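Local coordinates for ABC transporter substrate-binding protein-branched chain amino acid transport (Streptococcus pneumoniae, PDB 4GNR) that binds isoleucine in the cleft between its two lobes and probably delivers branched-chain amino acids to an ABC importer, at residues I103-T108 with Y287-L292; G321-S324 with N330-K333. All coordinates share one frame; numbering follows the deposited sequence.

How the interactions relate
Two contacts in one lobe of a periplasmic-binding-protein fold illustrate how a ligand-binding loop and the chain crossing toward the other lobe can be joined through one helix and a small hairpin. Interaction 1 sets the end of strand 102-104, in the parallel five-stranded sheet, against helix 281-297; the loop that follows the strand reaches the bound isoleucine. Interaction 2 comes later in the chain, joining strand 321-323 of a small antiparallel hairpin to the loop that leads into strand 335-341, which belongs to the other lobe's sheet. Their centres lie about 11 Å apart, and Leu-292 CD1 packs on Thr-323 CG2 at 3.9 Å, consistent with one continuous packed route from the ligand loop to the crossing chain.

Interaction 1: residues I103-T108 with Y287-L292; sequences ISPSAT and YDSVHL. With ILE (isoleucine), chain B.
Ile-103 and Pro-105 receive Ser-289 where a sheet strand gives way to a binding loop, the familiar layout of Rossmann-like periplasmic binding proteins, in which ligand-contacting loops grow from the C-terminal ends of parallel strands. The packing is compact and buried. Ile-103 extends its longer branch toward helix 281-297, with CG1 anti to the backbone N (chi1 -179°), and thereby brings CD1 to 3.5 Å from Ser-289 OG. The same methyl meets Leu-292 CD1, one helical turn further on, at 4.1 Å. Pro-105 approaches the serine with its CA and ring, CG standing 3.5 Å from OG. The hydroxyl thus sits among carbon atoms of the strand end, and its polar need is met weakly within its own helix, by Leu-285 O.

Within 103-108, hydrogen bonds shape the loop and hold the ligand. Ser-104, turned away from the helix, forms an ST turn and ST motif: its OG accepts from the backbone N of both Ser-106 and Ala-107, and it is also bonded to Pro-82 O, consistent with a fixed bend ahead of the residues that meet isoleucine. The ligand's ammonium N donates to Ser-106 O (3.0 Å). The isoleucine is also hydrogen-bonded to Tyr-205 OH, Ser-85 OG and Asp-229 OD2. Ser-106 CB and OG lie against the ligand's CG1 and CD1, while OG is bonded to Ala-83 O and Glu-27 OE2. Thr-108 grips both ends of the amino acid's head group: its backbone N donates almost straight to the ligand OXT (2.9 Å, 166°), and its OG1, also bonded to Asp-126 OD1, accepts from the ligand N at 2.8 Å.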
ATOM      1  N   ILE A 103       9.380   9.612   2.498  1.00  5.02           N
ATOM      2  CA  ILE A 103       7.987   9.469   2.122  1.00  4.79           C
ATOM      3  C   ILE A 103       7.694   8.002   1.854  1.00  4.67           C
ATOM      4  O   ILE A 103       8.338   7.364   1.001  1.00  5.21           O
ATOM      5  CB  ILE A 103       7.581  10.371   0.908  1.00  5.50           C
ATOM      6  CG1 ILE A 103       6.093  10.191   0.587  1.00  5.85           C
ATOM      7  CG2 ILE A 103       8.461  10.154  -0.326  1.00  6.24           C
ATOM      8  CD1 ILE A 103       5.541  11.300  -0.300  1.00  7.31           C
ATOM      9  N   SER A 104       6.755   7.442   2.616  1.00  4.65           N
ATOM     10  CA  SER A 104       6.237   6.111   2.314  1.00  4.91           C
ATOM     11  C   SER A 104       5.001   6.290   1.435  1.00  4.48           C
ATOM     12  O   SER A 104       4.037   6.955   1.853  1.00  5.12           O
ATOM     13  CB  SER A 104       5.803   5.321   3.536  1.00  5.32           C
ATOM     14  OG  SER A 104       5.129   4.146   3.104  1.00  5.38           O
ATOM     15  N   PRO A 105       4.997   5.722   0.230  1.00  4.67           N
ATOM     16  CA  PRO A 105       3.801   5.865  -0.597  1.00  5.10           C
ATOM     17  C   PRO A 105       2.551   5.201  -0.017  1.00  5.14           C
ATOM     18  O   PRO A 105       1.440   5.612  -0.338  1.00  6.55           O
ATOM     19  CB  PRO A 105       4.210   5.119  -1.905  1.00  5.84           C
ATOM     20  CG  PRO A 105       5.726   5.195  -1.932  1.00  5.23           C
ATOM     21  CD  PRO A 105       6.099   5.035  -0.467  1.00  4.94           C
ATOM     22  N   SER A 106       2.765   4.201   0.854  1.00  5.06           N
ATOM     23  CA  SER A 106       1.707   3.224   1.128  1.00  5.18           C
ATOM     24  C   SER A 106       1.568   2.707   2.543  1.00  4.93           C
ATOM     25  O   SER A 106       0.709   1.850   2.769  1.00  5.68           O
ATOM     26  CB  SER A 106       1.970   2.014   0.188  1.00  5.54           C
ATOM     27  OG  SER A 106       3.327   1.576   0.315  1.00  5.80           O
ATOM     28  N   ALA A 107       2.341   3.215   3.503  1.00  5.02           N
ATOM     29  CA  ALA A 107       2.240   2.724   4.904  1.00  5.04           C
ATOM     30  C   ALA A 107       0.972   3.327   5.528  1.00  5.25           C
ATOM     31  O   ALA A 107       0.896   4.531   5.735  1.00  6.08           O
ATOM     32  CB  ALA A 107       3.475   3.093   5.685  1.00  6.08           C
ATOM     33  N   THR A 108       0.017   2.463   5.865  1.00  5.51           N
ATOM     34  CA  THR A 108      -1.308   2.865   6.325  1.00  5.78           C
ATOM     35  C   THR A 108      -1.503   2.882   7.835  1.00  6.24           C
ATOM     36  O   THR A 108      -2.590   3.246   8.313  1.00  6.73           O
ATOM     37  CB  THR A 108      -2.372   1.934   5.684  1.00  6.08           C
ATOM     38  OG1 THR A 108      -2.025   0.573   5.983  1.00  6.71           O
ATOM     39  CG2 THR A 108      -2.453   2.114   4.168  1.00  6.29           C
ATOM     40  N   TYR A 287       4.954   6.251  -7.899  1.00  4.85           N
ATOM     41  CA  TYR A 287       5.168   7.191  -9.006  1.00  5.31           C
ATOM     42  C   TYR A 287       4.816   8.609  -8.516  1.00  5.09           C
ATOM     43  O   TYR A 287       5.576   9.572  -8.714  1.00  5.38           O
ATOM     44  CB  TYR A 287       4.321   6.742 -10.188  1.00  5.63           C
ATOM     45  CG  TYR A 287       4.433   7.569 -11.437  1.00  5.58           C
ATOM     46  CD1 TYR A 287       3.599   8.651 -11.645  1.00  7.10           C
ATOM     47  CD2 TYR A 287       5.327   7.227 -12.451  1.00  6.33           C
ATOM     48  CE1 TYR A 287       3.647   9.379 -12.835  1.00  8.33           C
ATOM     49  CE2 TYR A 287       5.382   7.941 -13.648  1.00  7.24           C
ATOM     50  CZ  TYR A 287       4.535   9.010 -13.831  1.00  7.89           C
ATOM     51  OH  TYR A 287       4.516   9.727 -14.998  1.00  9.80           O
ATOM     52  N   ASP A 288       3.657   8.757  -7.875  1.00  4.93           N
ATOM     53  CA  ASP A 288       3.266  10.051  -7.318  1.00  5.30           C
ATOM     54  C   ASP A 288       4.245  10.523  -6.236  1.00  4.77           C
ATOM     55  O   ASP A 288       4.551  11.717  -6.179  1.00  5.44           O
ATOM     56  CB  ASP A 288       1.842  10.037  -6.774  1.00  5.51           C
ATOM     57  CG  ASP A 288       0.776  10.215  -7.847  1.00  6.15           C
ATOM     58  OD1 ASP A 288       1.107  10.455  -9.024  1.00  7.12           O
ATOM     59  OD2 ASP A 288      -0.419  10.171  -7.452  1.00  6.90           O
ATOM     60  N   SER A 289       4.717   9.627  -5.370  1.00  4.92           N
ATOM     61  CA  SER A 289       5.656  10.027  -4.322  1.00  5.06           C
ATOM     62  C   SER A 289       6.929  10.629  -4.921  1.00  4.82           C
ATOM     63  O   SER A 289       7.450  11.624  -4.393  1.00  5.32           O
ATOM     64  CB  SER A 289       5.993   8.890  -3.381  1.00  5.24           C
ATOM     65  OG  SER A 289       4.967   8.599  -2.438  1.00  6.71           O
ATOM     66  N   VAL A 290       7.449  10.027  -5.992  1.00  5.02           N
ATOM     67  CA  VAL A 290       8.637  10.605  -6.637  1.00  5.13           C
ATOM     68  C   VAL A 290       8.337  12.009  -7.163  1.00  5.40           C
ATOM     69  O   VAL A 290       9.138  12.918  -6.993  1.00  5.86           O
ATOM     70  CB  VAL A 290       9.193   9.688  -7.736  1.00  5.57           C
ATOM     71  CG1 VAL A 290      10.221  10.427  -8.588  1.00  6.66           C
ATOM     72  CG2 VAL A 290       9.772   8.435  -7.129  1.00  6.20           C
ATOM     73  N   HIS A 291       7.195  12.189  -7.840  1.00  5.77           N
ATOM     74  CA  HIS A 291       6.849  13.526  -8.331  1.00  6.03           C
ATOM     75  C   HIS A 291       6.697  14.526  -7.190  1.00  5.90           C
ATOM     76  O   HIS A 291       7.082  15.695  -7.338  1.00  6.86           O
ATOM     77  CB  HIS A 291       5.598  13.483  -9.210  1.00  6.77           C
ATOM     78  CG  HIS A 291       5.896  13.089 -10.600  1.00  7.51           C
ATOM     79  ND1 HIS A 291       6.389  14.011 -11.492  1.00 12.67           N
ATOM     80  CD2 HIS A 291       5.829  11.915 -11.255  1.00 10.29           C
ATOM     81  CE1 HIS A 291       6.599  13.430 -12.654  1.00 12.69           C
ATOM     82  NE2 HIS A 291       6.261  12.159 -12.547  1.00 10.59           N
ATOM     83  N   LEU A 292       6.110  14.114  -6.079  1.00  5.75           N
ATOM     84  CA  LEU A 292       5.969  15.004  -4.924  1.00  6.06           C
ATOM     85  C   LEU A 292       7.356  15.476  -4.450  1.00  5.71           C
ATOM     86  O   LEU A 292       7.561  16.667  -4.154  1.00  6.67           O
ATOM     87  CB  LEU A 292       5.238  14.284  -3.780  1.00  5.84           C
ATOM     88  CG  LEU A 292       3.721  14.174  -3.981  1.00  6.29           C
ATOM     89  CD1 LEU A 292       3.124  13.084  -3.129  1.00  7.58           C
ATOM     90  CD2 LEU A 292       3.056  15.522  -3.677  1.00  7.35           C
TER
HETATM   91  N   ILE B 401      -0.709  -0.599   3.745  1.00  6.27           N
HETATM   92  CA  ILE B 401       0.161  -1.767   4.062  1.00  6.07           C
HETATM   93  C   ILE B 401       1.125  -1.383   5.179  1.00  5.74           C
HETATM   94  O   ILE B 401       1.919  -2.250   5.600  1.00  6.70           O
HETATM   95  CB  ILE B 401       0.772  -2.443   2.797  1.00  9.23           C
HETATM   96  CG1 ILE B 401       1.366  -1.418   1.860  1.00  9.21           C
HETATM   97  CG2 ILE B 401      -0.261  -3.360   1.934  1.00  8.24           C
HETATM   98  CD1 ILE B 401       2.045  -2.053   0.667  1.00  7.90           C
HETATM   99  OXT ILE B 401       1.044  -0.227   5.644  1.00  6.80           O

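Interaction 2: residues G321-S324 with N330-K333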
ATOM      1  N   GLY A 321      -4.907  10.749  -8.087  1.00  8.29           N
ATOM      2  CA  GLY A 321      -5.703  11.899  -7.710  1.00  8.65           C
ATOM      3  C   GLY A 321      -4.883  12.931  -6.981  1.00  7.97           C
ATOM      4  O   GLY A 321      -3.671  13.071  -7.177  1.00  8.51           O
ATOM      5  N   GLN A 322      -5.546  13.655  -6.101  1.00  8.44           N
ATOM      6  CA  GLN A 322      -4.866  14.709  -5.409  1.00  8.97           C
ATOM      7  C   GLN A 322      -4.039  14.195  -4.217  1.00  7.94           C
ATOM      8  O   GLN A 322      -4.339  13.150  -3.619  1.00  8.85           O
ATOM      9  CB  GLN A 322      -5.900  15.723  -4.847  1.00 10.34           C
ATOM     10  CG  GLN A 322      -5.325  17.049  -4.379  1.00 14.63           C
ATOM     11  CD  GLN A 322      -6.363  17.971  -3.744  1.00 19.19           C
ATOM     12  OE1 GLN A 322      -7.131  17.559  -2.869  1.00 24.91           O
ATOM     13  NE2 GLN A 322      -6.322  19.246  -4.108  1.00 22.94           N
ATOM     14  N   THR A 323      -2.971  14.952  -3.943  1.00  7.61           N
ATOM     15  CA  THR A 323      -2.241  14.843  -2.668  1.00  7.56           C
ATOM     16  C   THR A 323      -2.280  16.255  -2.062  1.00  7.40           C
ATOM     17  O   THR A 323      -1.868  17.212  -2.714  1.00  8.93           O
ATOM     18  CB  THR A 323      -0.802  14.366  -2.778  1.00  6.99           C
ATOM     19  OG1 THR A 323      -0.798  12.991  -3.155  1.00  7.52           O
ATOM     20  CG2 THR A 323      -0.077  14.471  -1.459  1.00  7.97           C
ATOM     21  N   SER A 324      -2.779  16.351  -0.831  1.00  7.68           N
ATOM     22  CA  SER A 324      -2.899  17.611  -0.110  1.00  8.52           C
ATOM     23  C   SER A 324      -2.519  17.329   1.335  1.00  8.03           C
ATOM     24  O   SER A 324      -3.311  16.755   2.094  1.00  9.07           O
ATOM     25  CB  SER A 324      -4.352  18.119  -0.202  1.00 10.18           C
ATOM     26  OG  SER A 324      -4.520  19.363   0.445  1.00 12.57           O
ATOM     27  N   ASN A 330      -0.253  14.009   6.434  1.00  7.19           N
ATOM     28  CA  ASN A 330      -1.177  13.028   5.862  1.00  7.43           C
ATOM     29  C   ASN A 330      -2.017  13.699   4.773  1.00  7.10           C
ATOM     30  O   ASN A 330      -2.240  14.917   4.787  1.00  8.59           O
ATOM     31  CB  ASN A 330      -2.155  12.459   6.890  1.00  7.72           C
ATOM     32  CG  ASN A 330      -1.485  11.622   7.942  1.00  8.50           C
ATOM     33  OD1 ASN A 330      -1.537  11.974   9.122  1.00 14.03           O
ATOM     34  ND2 ASN A 330      -0.797  10.580   7.553  1.00  9.67           N
ATOM     35  N   THR A 331      -2.491  12.890   3.840  1.00  7.27           N
ATOM     36  CA  THR A 331      -3.373  13.336   2.796  1.00  6.81           C
ATOM     37  C   THR A 331      -4.583  12.430   2.724  1.00  6.83           C
ATOM     38  O   THR A 331      -4.457  11.204   2.844  1.00  7.59           O
ATOM     39  CB  THR A 331      -2.657  13.349   1.407  1.00  7.33           C
ATOM     40  OG1 THR A 331      -3.556  13.823   0.393  1.00  7.86           O
ATOM     41  CG2 THR A 331      -2.014  12.006   1.024  1.00  7.84           C
ATOM     42  N   VAL A 332      -5.757  13.032   2.497  1.00  7.89           N
ATOM     43  CA  VAL A 332      -6.937  12.251   2.203  1.00  7.90           C
ATOM     44  C   VAL A 332      -6.652  11.671   0.779  1.00  7.45           C
ATOM     45  O   VAL A 332      -5.999  12.320  -0.057  1.00  8.61           O
ATOM     46  CB  VAL A 332      -8.208  13.130   2.209  1.00  8.55           C
ATOM     47  CG1 VAL A 332      -9.412  12.362   1.740  1.00 12.22           C
ATOM     48  CG2 VAL A 332      -8.461  13.651   3.609  1.00 11.83           C
ATOM     49  N   LYS A 333      -7.118  10.459   0.536  1.00  6.98           N
ATOM     50  CA  LYS A 333      -6.979   9.804  -0.744  1.00  7.29           C
ATOM     51  C   LYS A 333      -8.292   9.128  -1.116  1.00  7.42           C
ATOM     52  O   LYS A 333      -9.016   8.610  -0.254  1.00  8.15           O
ATOM     53  CB  LYS A 333      -5.892   8.731  -0.725  1.00  7.65           C
ATOM     54  CG  LYS A 333      -4.498   9.250  -0.422  1.00  8.80           C
ATOM     55  CD  LYS A 333      -3.927  10.181  -1.502  1.00  7.31           C
ATOM     56  CE  LYS A 333      -3.709   9.506  -2.817  1.00  7.74           C
ATOM     57  NZ  LYS A 333      -3.017  10.424  -3.748  1.00  7.20           N
TER
HETATM   58  O   HOH W   1      -7.108  13.291  -2.319  1.00 22.39           O
HETATM   59  O   HOH W   2      -5.843  15.409  -1.492  1.00 33.87           O
HETATM   60  O   HOH W   3      -0.203  10.292  -2.688  1.00  7.52           O
HETATM   61  O   HOH W   4      -5.815  15.918   2.846  0.70 11.04           O
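Gln-322 O is held by the ammonium NZ of Lys-333, at 3.0 Å, and by a water that lies between it and Val-332 O. Bends at chi2 and chi3 of the lysine bring NZ back to this oxygen, where it stands above the carbonyl plane, 49° out of it. NZ has further partners in Thr-320 OG1 and in a second water, which donates to Thr-323 OG1; it is thus bonded to three oxygens, which would probably stabilise its charge.

The other direct bond runs from Ser-324 N to Thr-331 OG1, 2.9 Å long and nearly linear at 175°. Here the chain leaves the two-stranded antiparallel hairpin of 316-318 and 321-323 and doubles back before entering strand 335-341, the two segments running in roughly opposite directions. Side-chain oxygen and water take over much of the pairing that backbone groups provide in a sheet: one water joins Ser-324 O to Val-332 N. Thr-331 OG1 in turn donates to Val-332 O. Beside it, the methyls CG2 of Thr-323 and Thr-331 touch at 4.0 Å, their side chains crossing at about a right angle, while Ser-324 OG is bonded to Lys-314 O.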